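Local coordinates for protein rhodopsin (Todarodes pacificus, PDB 2Z73) that detects light through its retinal chromophore and responds with a conformational change that signals through G proteins to phospholipase C in squid vision, at residues I73-F78 against I123-M128; Y134-R139 against N254-L259; T178-L183 against F188-R193. All coordinates share one frame; numbering follows the deposited sequence.

Contact 1: I73-F78 against I123-M128. With BOG (octyl beta-D-glucopyranoside), chain C.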
loop_
_atom_site.group_PDB
_atom_site.type_symbol
_atom_site.label_atom_id
_atom_site.label_comp_id
_atom_site.label_asym_id
_atom_site.label_seq_id
_atom_site.Cartn_x
_atom_site.Cartn_y
_atom_site.Cartn_z
ATOM N N ILE A 73 4.129 9.009 3.481
ATOM C CA ILE A 73 4.839 7.769 3.790
ATOM C C ILE A 73 4.392 7.235 5.147
ATOM O O ILE A 73 4.153 6.038 5.317
ATOM C CB ILE A 73 6.381 7.974 3.826
ATOM C CG1 ILE A 73 6.940 8.037 2.403
ATOM C CG2 ILE A 73 7.054 6.830 4.580
ATOM C CD1 ILE A 73 8.448 8.283 2.343
ATOM N N ILE A 74 4.278 8.137 6.113
ATOM C CA ILE A 74 3.857 7.746 7.438
ATOM C C ILE A 74 2.432 7.215 7.369
ATOM O O ILE A 74 2.129 6.141 7.894
ATOM C CB ILE A 74 3.967 8.944 8.425
ATOM C CG1 ILE A 74 5.452 9.259 8.667
ATOM C CG2 ILE A 74 3.283 8.621 9.756
ATOM C CD1 ILE A 74 5.711 10.528 9.437
ATOM N N ASN A 75 1.561 7.969 6.706
ATOM C CA ASN A 75 0.163 7.581 6.563
ATOM C C ASN A 75 0.062 6.180 5.950
ATOM O O ASN A 75 -0.759 5.361 6.380
ATOM C CB ASN A 75 -0.584 8.596 5.690
ATOM C CG ASN A 75 -2.061 8.274 5.570
ATOM O OD1 ASN A 75 -2.811 8.380 6.541
ATOM N ND2 ASN A 75 -2.485 7.869 4.383
ATOM N N LEU A 76 0.903 5.921 4.948
ATOM C CA LEU A 76 0.934 4.627 4.270
ATOM C C LEU A 76 1.344 3.533 5.266
ATOM O O LEU A 76 0.755 2.452 5.302
ATOM C CB LEU A 76 1.951 4.665 3.130
ATOM C CG LEU A 76 1.677 3.906 1.835
ATOM C CD1 LEU A 76 2.986 3.749 1.077
ATOM C CD2 LEU A 76 1.072 2.537 2.116
ATOM N N ALA A 77 2.363 3.820 6.072
ATOM C CA ALA A 77 2.846 2.862 7.051
ATOM C C ALA A 77 1.800 2.578 8.125
ATOM O O ALA A 77 1.699 1.449 8.601
ATOM C CB ALA A 77 4.126 3.363 7.687
ATOM N N PHE A 78 1.035 3.593 8.518
ATOM C CA PHE A 78 0.004 3.397 9.539
ATOM C C PHE A 78 -1.039 2.465 8.929
ATOM O O PHE A 78 -1.540 1.544 9.580
ATOM C CB PHE A 78 -0.669 4.724 9.908
ATOM C CG PHE A 78 -1.742 4.589 10.952
ATOM C CD1 PHE A 78 -1.486 4.900 12.278
ATOM C CD2 PHE A 78 -3.000 4.098 10.615
ATOM C CE1 PHE A 78 -2.459 4.723 13.253
ATOM C CE2 PHE A 78 -3.982 3.917 11.591
ATOM C CZ PHE A 78 -3.711 4.227 12.907
ATOM N N ILE A 123 -3.337 2.632 -1.638
ATOM C CA ILE A 123 -3.191 3.094 -3.022
ATOM C C ILE A 123 -3.501 4.578 -3.149
ATOM O O ILE A 123 -2.816 5.298 -3.876
ATOM C CB ILE A 123 -4.123 2.367 -4.003
ATOM C CG1 ILE A 123 -5.133 1.518 -3.233
ATOM C CG2 ILE A 123 -3.300 1.566 -4.999
ATOM C CD1 ILE A 123 -6.242 0.966 -4.088
ATOM N N MET A 124 -4.532 5.043 -2.455
ATOM C CA MET A 124 -4.877 6.459 -2.543
ATOM C C MET A 124 -3.758 7.306 -1.931
ATOM O O MET A 124 -3.493 8.429 -2.382
ATOM C CB MET A 124 -6.202 6.746 -1.840
ATOM C CG MET A 124 -6.751 8.118 -2.155
ATOM S SD MET A 124 -6.722 8.487 -3.931
ATOM C CE MET A 124 -8.237 7.757 -4.480
ATOM N N THR A 125 -3.097 6.769 -0.906
ATOM C CA THR A 125 -2.003 7.497 -0.290
ATOM C C THR A 125 -0.918 7.541 -1.347
ATOM O O THR A 125 -0.300 8.579 -1.564
ATOM C CB THR A 125 -1.446 6.793 0.968
ATOM O OG1 THR A 125 -2.457 6.728 1.971
ATOM C CG2 THR A 125 -0.257 7.561 1.523
ATOM N N MET A 126 -0.688 6.407 -2.004
ATOM C CA MET A 126 0.320 6.355 -3.053
ATOM C C MET A 126 -0.055 7.380 -4.124
ATOM O O MET A 126 0.812 8.050 -4.683
ATOM C CB MET A 126 0.423 4.946 -3.647
ATOM C CG MET A 126 1.201 3.972 -2.769
ATOM S SD MET A 126 1.367 2.299 -3.458
ATOM C CE MET A 126 1.011 1.271 -2.024
ATOM N N ALA A 127 -1.353 7.523 -4.384
ATOM C CA ALA A 127 -1.810 8.493 -5.369
ATOM C C ALA A 127 -1.320 9.888 -4.953
ATOM O O ALA A 127 -0.745 10.616 -5.766
ATOM C CB ALA A 127 -3.332 8.472 -5.461
ATOM N N MET A 128 -1.545 10.254 -3.690
ATOM C CA MET A 128 -1.108 11.551 -3.185
ATOM C C MET A 128 0.404 11.678 -3.321
ATOM O O MET A 128 0.940 12.777 -3.519
ATOM C CB MET A 128 -1.476 11.721 -1.711
ATOM C CG MET A 128 -2.950 11.635 -1.419
ATOM S SD MET A 128 -3.891 12.718 -2.497
ATOM C CE MET A 128 -5.179 11.597 -3.005
HETATM C C1 BOG C . 12.472 15.377 -0.024
HETATM O O1 BOG C . 11.631 14.638 -0.800
HETATM C C2 BOG C . 13.803 14.796 -0.424
HETATM O O2 BOG C . 13.925 13.353 -0.125
HETATM C C3 BOG C . 14.713 15.601 0.389
HETATM O O3 BOG C . 15.941 15.088 0.018
HETATM C C4 BOG C . 14.535 17.135 0.044
HETATM O O4 BOG C . 15.402 17.910 0.812
HETATM C C5 BOG C . 13.215 17.648 0.439
HETATM O O5 BOG C . 12.345 16.847 -0.352
HETATM C C6 BOG C . 13.027 19.183 0.081
HETATM O O6 BOG C . 11.642 19.640 0.533
HETATM C "C1'" BOG C . 10.588 14.420 0.108
HETATM C "C2'" BOG C . 9.547 13.951 -0.778
HETATM C "C3'" BOG C . 9.200 12.633 -0.173
HETATM C "C4'" BOG C . 8.943 11.867 -1.343
HETATM C "C5'" BOG C . 8.260 10.655 -0.828
HETATM C "C6'" BOG C . 8.625 9.693 -1.819
HETATM C "C7'" BOG C . 8.010 8.470 -1.272
HETATM C "C8'" BOG C . 8.857 7.461 -1.823
#

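Contact 2: Y134-R139 against N254-L259. With BOG (octyl beta-D-glucopyranoside), chain C.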
loop_
_atom_site.group_PDB
_atom_site.type_symbol
_atom_site.label_atom_id
_atom_site.label_comp_id
_atom_site.label_asym_id
_atom_site.label_seq_id
_atom_site.Cartn_x
_atom_site.Cartn_y
_atom_site.Cartn_z
ATOM N N TYR A 134 4.856 14.445 -9.159
ATOM C CA TYR A 134 4.575 15.220 -10.358
ATOM C C TYR A 134 4.867 16.706 -10.172
ATOM O O TYR A 134 5.277 17.375 -11.115
ATOM C CB TYR A 134 3.115 15.049 -10.778
ATOM C CG TYR A 134 2.635 16.110 -11.747
ATOM C CD1 TYR A 134 1.730 17.095 -11.349
ATOM C CD2 TYR A 134 3.094 16.132 -13.061
ATOM C CE1 TYR A 134 1.296 18.071 -12.240
ATOM C CE2 TYR A 134 2.670 17.099 -13.955
ATOM C CZ TYR A 134 1.771 18.066 -13.539
ATOM O OH TYR A 134 1.357 19.031 -14.432
ATOM N N ASN A 135 4.643 17.226 -8.967
ATOM C CA ASN A 135 4.892 18.643 -8.706
ATOM C C ASN A 135 6.380 18.974 -8.584
ATOM O O ASN A 135 6.806 20.085 -8.896
ATOM C CB ASN A 135 4.182 19.098 -7.431
ATOM C CG ASN A 135 2.721 19.415 -7.658
ATOM O OD1 ASN A 135 2.375 20.167 -8.569
ATOM N ND2 ASN A 135 1.853 18.853 -6.820
ATOM N N VAL A 136 7.166 18.012 -8.122
ATOM C CA VAL A 136 8.589 18.246 -7.964
ATOM C C VAL A 136 9.397 17.775 -9.171
ATOM O O VAL A 136 10.408 18.386 -9.512
ATOM C CB VAL A 136 9.135 17.557 -6.674
ATOM C CG1 VAL A 136 8.833 16.073 -6.696
ATOM C CG2 VAL A 136 10.636 17.779 -6.556
ATOM N N ILE A 137 8.947 16.705 -9.823
ATOM C CA ILE A 137 9.645 16.160 -10.983
ATOM C C ILE A 137 8.844 16.216 -12.278
ATOM O O ILE A 137 9.413 16.383 -13.344
ATOM C CB ILE A 137 10.052 14.687 -10.764
ATOM C CG1 ILE A 137 11.058 14.580 -9.620
ATOM C CG2 ILE A 137 10.661 14.121 -12.037
ATOM C CD1 ILE A 137 12.381 15.267 -9.908
ATOM N N GLY A 138 7.531 16.059 -12.185
ATOM C CA GLY A 138 6.694 16.075 -13.371
ATOM C C GLY A 138 6.599 17.407 -14.087
ATOM O O GLY A 138 6.545 17.452 -15.316
ATOM N N ARG A 139 6.578 18.492 -13.319
ATOM C CA ARG A 139 6.485 19.843 -13.876
ATOM C C ARG A 139 7.873 20.383 -14.228
ATOM O O ARG A 139 8.886 19.775 -13.885
ATOM C CB ARG A 139 5.794 20.765 -12.866
ATOM C CG ARG A 139 4.553 20.139 -12.253
ATOM C CD ARG A 139 3.851 21.035 -11.248
ATOM N NE ARG A 139 3.094 22.097 -11.893
ATOM C CZ ARG A 139 2.037 22.690 -11.347
ATOM N NH1 ARG A 139 1.614 22.319 -10.146
ATOM N NH2 ARG A 139 1.404 23.660 -11.997
ATOM N N ASN A 254 18.267 14.182 -9.136
ATOM C CA ASN A 254 18.597 12.767 -9.000
ATOM C C ASN A 254 17.916 12.228 -7.750
ATOM O O ASN A 254 17.240 11.197 -7.781
ATOM C CB ASN A 254 20.108 12.569 -8.854
ATOM C CG ASN A 254 20.852 12.694 -10.167
ATOM O OD1 ASN A 254 20.931 13.767 -10.752
ATOM N ND2 ASN A 254 21.404 11.578 -10.641
ATOM N N ALA A 255 18.115 12.944 -6.648
ATOM C CA ALA A 255 17.544 12.581 -5.362
ATOM C C ALA A 255 16.030 12.417 -5.469
ATOM O O ALA A 255 15.477 11.417 -5.024
ATOM C CB ALA A 255 17.890 13.641 -4.330
ATOM N N GLU A 256 15.365 13.399 -6.063
ATOM C CA GLU A 256 13.920 13.340 -6.224
ATOM C C GLU A 256 13.528 12.187 -7.146
ATOM O O GLU A 256 12.588 11.436 -6.864
ATOM C CB GLU A 256 13.404 14.659 -6.803
ATOM C CG GLU A 256 13.717 15.871 -5.942
ATOM C CD GLU A 256 13.010 15.836 -4.598
ATOM O OE1 GLU A 256 13.359 16.661 -3.730
ATOM O OE2 GLU A 256 12.103 14.995 -4.413
ATOM N N MET A 257 14.260 12.052 -8.249
ATOM C CA MET A 257 13.997 11.004 -9.221
ATOM C C MET A 257 14.030 9.647 -8.541
ATOM O O MET A 257 13.163 8.806 -8.771
ATOM C CB MET A 257 15.039 11.042 -10.340
ATOM C CG MET A 257 14.794 10.045 -11.477
ATOM S SD MET A 257 13.237 10.313 -12.372
ATOM C CE MET A 257 12.470 8.728 -12.208
ATOM N N ARG A 258 15.031 9.437 -7.694
ATOM C CA ARG A 258 15.155 8.164 -6.991
ATOM C C ARG A 258 13.907 7.853 -6.167
ATOM O O ARG A 258 13.424 6.718 -6.169
ATOM C CB ARG A 258 16.379 8.158 -6.074
ATOM C CG ARG A 258 16.682 6.766 -5.552
ATOM C CD ARG A 258 17.863 6.734 -4.606
ATOM N NE ARG A 258 18.185 5.365 -4.214
ATOM C CZ ARG A 258 19.043 4.581 -4.859
ATOM N NH1 ARG A 258 19.262 3.344 -4.429
ATOM N NH2 ARG A 258 19.699 5.035 -5.917
ATOM N N LEU A 259 13.398 8.859 -5.461
ATOM C CA LEU A 259 12.212 8.685 -4.641
ATOM C C LEU A 259 11.005 8.384 -5.528
ATOM O O LEU A 259 10.152 7.559 -5.176
ATOM C CB LEU A 259 11.937 9.944 -3.804
ATOM C CG LEU A 259 12.612 10.170 -2.439
ATOM C CD1 LEU A 259 12.347 8.972 -1.543
ATOM C CD2 LEU A 259 14.104 10.385 -2.598
HETATM C C1 BOG C . 12.472 15.377 -0.024
HETATM O O1 BOG C . 11.631 14.638 -0.800
HETATM C C2 BOG C . 13.803 14.796 -0.424
HETATM O O2 BOG C . 13.925 13.353 -0.125
HETATM C C3 BOG C . 14.713 15.601 0.389
HETATM O O3 BOG C . 15.941 15.088 0.018
HETATM C C4 BOG C . 14.535 17.135 0.044
HETATM O O4 BOG C . 15.402 17.910 0.812
HETATM C C5 BOG C . 13.215 17.648 0.439
HETATM O O5 BOG C . 12.345 16.847 -0.352
HETATM C C6 BOG C . 13.027 19.183 0.081
HETATM O O6 BOG C . 11.642 19.640 0.533
HETATM C "C1'" BOG C . 10.588 14.420 0.108
HETATM C "C2'" BOG C . 9.547 13.951 -0.778
HETATM C "C3'" BOG C . 9.200 12.633 -0.173
HETATM C "C4'" BOG C . 8.943 11.867 -1.343
HETATM C "C5'" BOG C . 8.260 10.655 -0.828
HETATM C "C6'" BOG C . 8.625 9.693 -1.819
HETATM C "C7'" BOG C . 8.010 8.470 -1.272
HETATM C "C8'" BOG C . 8.857 7.461 -1.823
#

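Contact 3: T178-L183 against F188-R193. With RET (retinal), chain D.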
loop_
_atom_site.group_PDB
_atom_site.type_symbol
_atom_site.label_atom_id
_atom_site.label_comp_id
_atom_site.label_asym_id
_atom_site.label_seq_id
_atom_site.Cartn_x
_atom_site.Cartn_y
_atom_site.Cartn_z
ATOM N N THR A 178 -18.304 -11.029 4.856
ATOM C CA THR A 178 -18.535 -12.348 5.401
ATOM C C THR A 178 -17.319 -13.231 5.172
ATOM O O THR A 178 -16.283 -12.751 4.707
ATOM C CB THR A 178 -19.796 -12.968 4.740
ATOM O OG1 THR A 178 -19.949 -14.323 5.167
ATOM C CG2 THR A 178 -19.690 -12.911 3.229
ATOM N N LEU A 179 -17.438 -14.510 5.511
ATOM C CA LEU A 179 -16.334 -15.447 5.332
ATOM C C LEU A 179 -16.111 -15.809 3.853
ATOM O O LEU A 179 -17.010 -15.686 3.025
ATOM C CB LEU A 179 -16.616 -16.714 6.133
ATOM C CG LEU A 179 -16.974 -16.493 7.608
ATOM C CD1 LEU A 179 -17.845 -17.654 8.094
ATOM C CD2 LEU A 179 -15.709 -16.348 8.463
ATOM N N GLU A 180 -14.897 -16.240 3.530
ATOM C CA GLU A 180 -14.562 -16.643 2.173
ATOM C C GLU A 180 -13.629 -17.849 2.244
ATOM O O GLU A 180 -13.226 -18.264 3.332
ATOM C CB GLU A 180 -13.883 -15.493 1.406
ATOM C CG GLU A 180 -12.423 -15.237 1.766
ATOM C CD GLU A 180 -11.829 -14.110 0.951
ATOM O OE1 GLU A 180 -12.201 -13.991 -0.232
ATOM O OE2 GLU A 180 -10.982 -13.347 1.484
ATOM N N GLY A 181 -13.308 -18.414 1.083
ATOM C CA GLY A 181 -12.415 -19.556 1.024
ATOM C C GLY A 181 -12.576 -20.608 2.101
ATOM O O GLY A 181 -13.638 -21.216 2.227
ATOM N N VAL A 182 -11.524 -20.839 2.878
ATOM C CA VAL A 182 -11.573 -21.847 3.928
ATOM C C VAL A 182 -12.339 -21.372 5.160
ATOM O O VAL A 182 -12.384 -22.062 6.181
ATOM C CB VAL A 182 -10.172 -22.286 4.341
ATOM C CG1 VAL A 182 -9.487 -22.985 3.180
ATOM C CG2 VAL A 182 -9.368 -21.083 4.784
ATOM N N LEU A 183 -12.922 -20.177 5.062
ATOM C CA LEU A 183 -13.730 -19.633 6.139
ATOM C C LEU A 183 -13.000 -19.271 7.432
ATOM O O LEU A 183 -13.524 -19.496 8.513
ATOM C CB LEU A 183 -14.836 -20.633 6.451
ATOM C CG LEU A 183 -15.515 -21.166 5.191
ATOM C CD1 LEU A 183 -16.596 -22.172 5.562
ATOM C CD2 LEU A 183 -16.110 -20.000 4.407
ATOM N N PHE A 188 -15.355 -8.858 1.613
ATOM C CA PHE A 188 -16.670 -8.450 1.129
ATOM C C PHE A 188 -17.304 -9.597 0.357
ATOM O O PHE A 188 -16.645 -10.587 0.042
ATOM C CB PHE A 188 -16.563 -7.201 0.256
ATOM C CG PHE A 188 -15.700 -7.370 -0.965
ATOM C CD1 PHE A 188 -16.272 -7.451 -2.234
ATOM C CD2 PHE A 188 -14.320 -7.421 -0.853
ATOM C CE1 PHE A 188 -15.481 -7.581 -3.378
ATOM C CE2 PHE A 188 -13.517 -7.550 -1.988
ATOM C CZ PHE A 188 -14.104 -7.631 -3.255
ATOM N N ASP A 189 -18.590 -9.477 0.061
ATOM C CA ASP A 189 -19.307 -10.519 -0.673
ATOM C C ASP A 189 -19.228 -10.298 -2.190
ATOM O O ASP A 189 -19.869 -9.394 -2.734
ATOM C CB ASP A 189 -20.765 -10.545 -0.214
ATOM C CG ASP A 189 -21.516 -11.745 -0.727
ATOM O OD1 ASP A 189 -20.909 -12.579 -1.430
ATOM O OD2 ASP A 189 -22.719 -11.849 -0.419
ATOM N N TYR A 190 -18.427 -11.124 -2.861
ATOM C CA TYR A 190 -18.256 -11.029 -4.312
ATOM C C TYR A 190 -19.002 -12.161 -5.006
ATOM O O TYR A 190 -18.890 -12.347 -6.215
ATOM C CB TYR A 190 -16.768 -11.074 -4.682
ATOM C CG TYR A 190 -15.983 -12.169 -3.986
ATOM C CD1 TYR A 190 -14.976 -11.858 -3.067
ATOM C CD2 TYR A 190 -16.255 -13.513 -4.230
ATOM C CE1 TYR A 190 -14.261 -12.858 -2.410
ATOM C CE2 TYR A 190 -15.550 -14.521 -3.576
ATOM C CZ TYR A 190 -14.551 -14.184 -2.664
ATOM O OH TYR A 190 -13.864 -15.176 -2.000
ATOM N N ILE A 191 -19.769 -12.910 -4.227
ATOM C CA ILE A 191 -20.542 -14.019 -4.764
ATOM C C ILE A 191 -21.987 -13.594 -5.080
ATOM O O ILE A 191 -22.441 -13.718 -6.216
ATOM C CB ILE A 191 -20.540 -15.189 -3.776
ATOM C CG1 ILE A 191 -19.105 -15.703 -3.602
ATOM C CG2 ILE A 191 -21.455 -16.276 -4.266
ATOM C CD1 ILE A 191 -18.960 -16.780 -2.536
ATOM N N SER A 192 -22.700 -13.093 -4.076
ATOM C CA SER A 192 -24.072 -12.635 -4.266
ATOM C C SER A 192 -24.135 -11.677 -5.449
ATOM O O SER A 192 -23.311 -10.771 -5.561
ATOM C CB SER A 192 -24.571 -11.923 -3.010
ATOM O OG SER A 192 -24.734 -12.844 -1.947
ATOM N N ARG A 193 -25.123 -11.867 -6.320
ATOM C CA ARG A 193 -25.250 -11.036 -7.511
ATOM C C ARG A 193 -26.447 -10.097 -7.587
ATOM O O ARG A 193 -26.846 -9.691 -8.682
ATOM C CB ARG A 193 -25.225 -11.918 -8.746
ATOM C CG ARG A 193 -24.006 -12.796 -8.810
ATOM C CD ARG A 193 -23.877 -13.445 -10.157
ATOM N NE ARG A 193 -22.643 -14.212 -10.281
ATOM C CZ ARG A 193 -22.269 -14.824 -11.395
ATOM N NH1 ARG A 193 -21.135 -15.500 -11.433
ATOM N NH2 ARG A 193 -23.032 -14.752 -12.472
HETATM C C1 RET D . -10.425 -4.688 -4.813
HETATM C C2 RET D . -9.407 -4.530 -5.978
HETATM C C3 RET D . -7.946 -4.442 -5.567
HETATM C C4 RET D . -7.699 -3.389 -4.473
HETATM C C5 RET D . -8.692 -3.490 -3.314
HETATM C C6 RET D . -9.926 -4.075 -3.442
HETATM C C7 RET D . -10.901 -4.183 -2.278
HETATM C C8 RET D . -10.738 -5.038 -1.176
HETATM C C9 RET D . -11.522 -5.222 0.053
HETATM C C10 RET D . -10.999 -6.141 0.875
HETATM C C11 RET D . -11.400 -6.583 2.193
HETATM C C12 RET D . -10.811 -7.537 2.976
HETATM C C13 RET D . -9.691 -8.537 2.780
HETATM C C14 RET D . -9.276 -9.311 3.828
HETATM C C15 RET D . -8.211 -10.315 3.716
HETATM C C16 RET D . -11.757 -4.063 -5.227
HETATM C C17 RET D . -10.697 -6.224 -4.702
HETATM C C18 RET D . -8.099 -2.870 -2.076
HETATM C C19 RET D . -12.760 -4.388 0.314
HETATM C C20 RET D . -9.073 -8.624 1.367
#

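Contact 1: I73-F78 against I123-M128
Thr125 meets Asn75 and Leu76 where helices 70-87 and 104-138 run almost antiparallel, their local axes 9.3 Å apart. The tight part is the branched tip of Thr125. Thr125 CG2, anti to the backbone N, enters the angle between the two partners, 3.6 Å from Asn75 ND2 and 4.0 Å from Leu76 CB. The hydroxyl OG1 of Thr125, on the other branch, lies 2.7 Å from Asn75 ND2, but the N-H points well off line (117°), and the bond is weak. Each polar end finds its stronger partner elsewhere: Thr125 OG1 at the carbonyl of Met121 one turn back, and Asn75 OD1 at the indole NE1 of Trp160. The looser flank is apolar. Leu76 CD1 approaches Met126 CG at 4.2 Å, while the Met126 side chain also packs against Ile266 and Phe270 of helix 246-286. Beyond the interface, Ile73 CD1 rests on the alkyl tail of an octyl glucoside, 3.6 Å from its C7'. A buried asparagine that ties helix 2 to the tryptophan of helix 4 beside helix 3 is a hallmark of the seven-helix bundle of rhodopsin-family receptors.

Contact 2: Y134-R139 against N254-L259
Val136 and Ile137 pack against Glu256 at the cytoplasmic ionic lock of rhodopsin-family receptors, where the end of helix 104-138 faces the cytoplasmic extension of transmembrane helix 6, part of helix 246-286. The carboxylate is gripped from outside the two segments: OE2 forms a salt bridge with Arg133, the arginine of the DRY motif, and OE1 another with Lys146. Across the contact itself the meeting is by van der Waals contact, methyl groups against the glutamate chain. Ile137 CD1 comes up against the root of the glutamate, 3.3 Å from Glu256 CB, and lies 4.1 Å from Met257 N. Val136 approaches farther along the same side chain, crossing it at about a right angle, with CG2 3.6 Å from Glu256 CD and 3.7 Å from its CG. A bend in the glutamate chain at chi2 (-65°) carries the carboxylate back past this methyl. On another flank an octyl glucoside adjoins the acid, its ring oxygen O5 3.5 Å from Glu256 OE1. At the end of helix 104-138 a local bond forms: Arg139 NH1 donates to Asn135 OD1 at 2.8 Å, with the amide oxygen close to the guanidinium plane, and Arg139 CG lies over a face of the Tyr134 ring. With an alanine here in place of Glu256, Arg133 and Lys146 would probably lose their shared carboxylate, and a gap would be likely to open beside the Val136 methyl. The chemistry thus divides along one side chain, apolar from CB to CG and ionic at the tip. Two basic partners probably stabilise the carboxylate in its charged form, and the aliphatic neighbours are likely to strengthen the pairing. Such a bridge between helices 3 and 6 is consistent with a receptor held in its inactive state.

Contact 3: T178-L183 against F188-R193
Glu180 and Tyr190 meet through a single hydrogen bond, from Tyr190 OH to Glu180 OE1 at 2.7 Å. The two side chains cross at about a right angle. The acceptor oxygen sits at the edge of the phenol ring, near its plane, and offers the anti lone pair, the one turned away from OE2; carboxylate and ring are 44° apart. Both residues adopt the less roomy first torsion, with CG lying between the backbone N and the carbonyl carbon (chi1 76° for Glu180, 47° for Tyr190). From there the glutamate runs straight out, and its acid group also receives Tyr277 OH on OE1 and Asn185 ND2 on OE2. Several donors therefore fix the rotation of this buried carboxylate. The setting is the beta hairpin of the second extracellular loop, strands 177-179 and 186-188, which lies as a plug over the retinal of visual pigments. Glu180 OE2 is 4.7 Å from retinal C15, the carbon that the Schiff base links to Lys305, and a glutamate at this position in invertebrate rhodopsins is generally regarded as a distant counterion of the Schiff base. Phe188, which shares the first torsion of Tyr190, sends its ring to the polyene, CD2 lying 3.6 Å from the methyl C19, while Tyr190 CD1 stands over one face of that ring near its rim. Farther out, Thr178 CG2 touches Asp189 CB at 4.3 Å. Asp189 OD1 takes Ile191 N at 3.0 Å, an Asx turn, and Ser192 N at 3.2 Å, which extends it to an Asx motif; both come from the same face of the carboxylate, and Asp189 OD2 accepts from Ser192 OG at 2.7 Å.

Contacts 1, 2 and 3 lie along the length of one seven-helix bundle and come in series except that contact 3 is nested within the chain loop that contact 2 closes. Contacts 1 and 2 share helix 104-138, with centres about 17 Å apart, and the same octyl glucoside touches both. Contact 3 belongs to the extracellular hairpin, its centre about 27 Å from that of contact 1 and about 42 Å from that of contact 2, which lies on the opposite side of the chain's centre. The set thus samples the extracellular lid of the retinal pocket, the membrane core and the cytoplasmic end, across which a change at the retinal has to be relayed to reach the G protein.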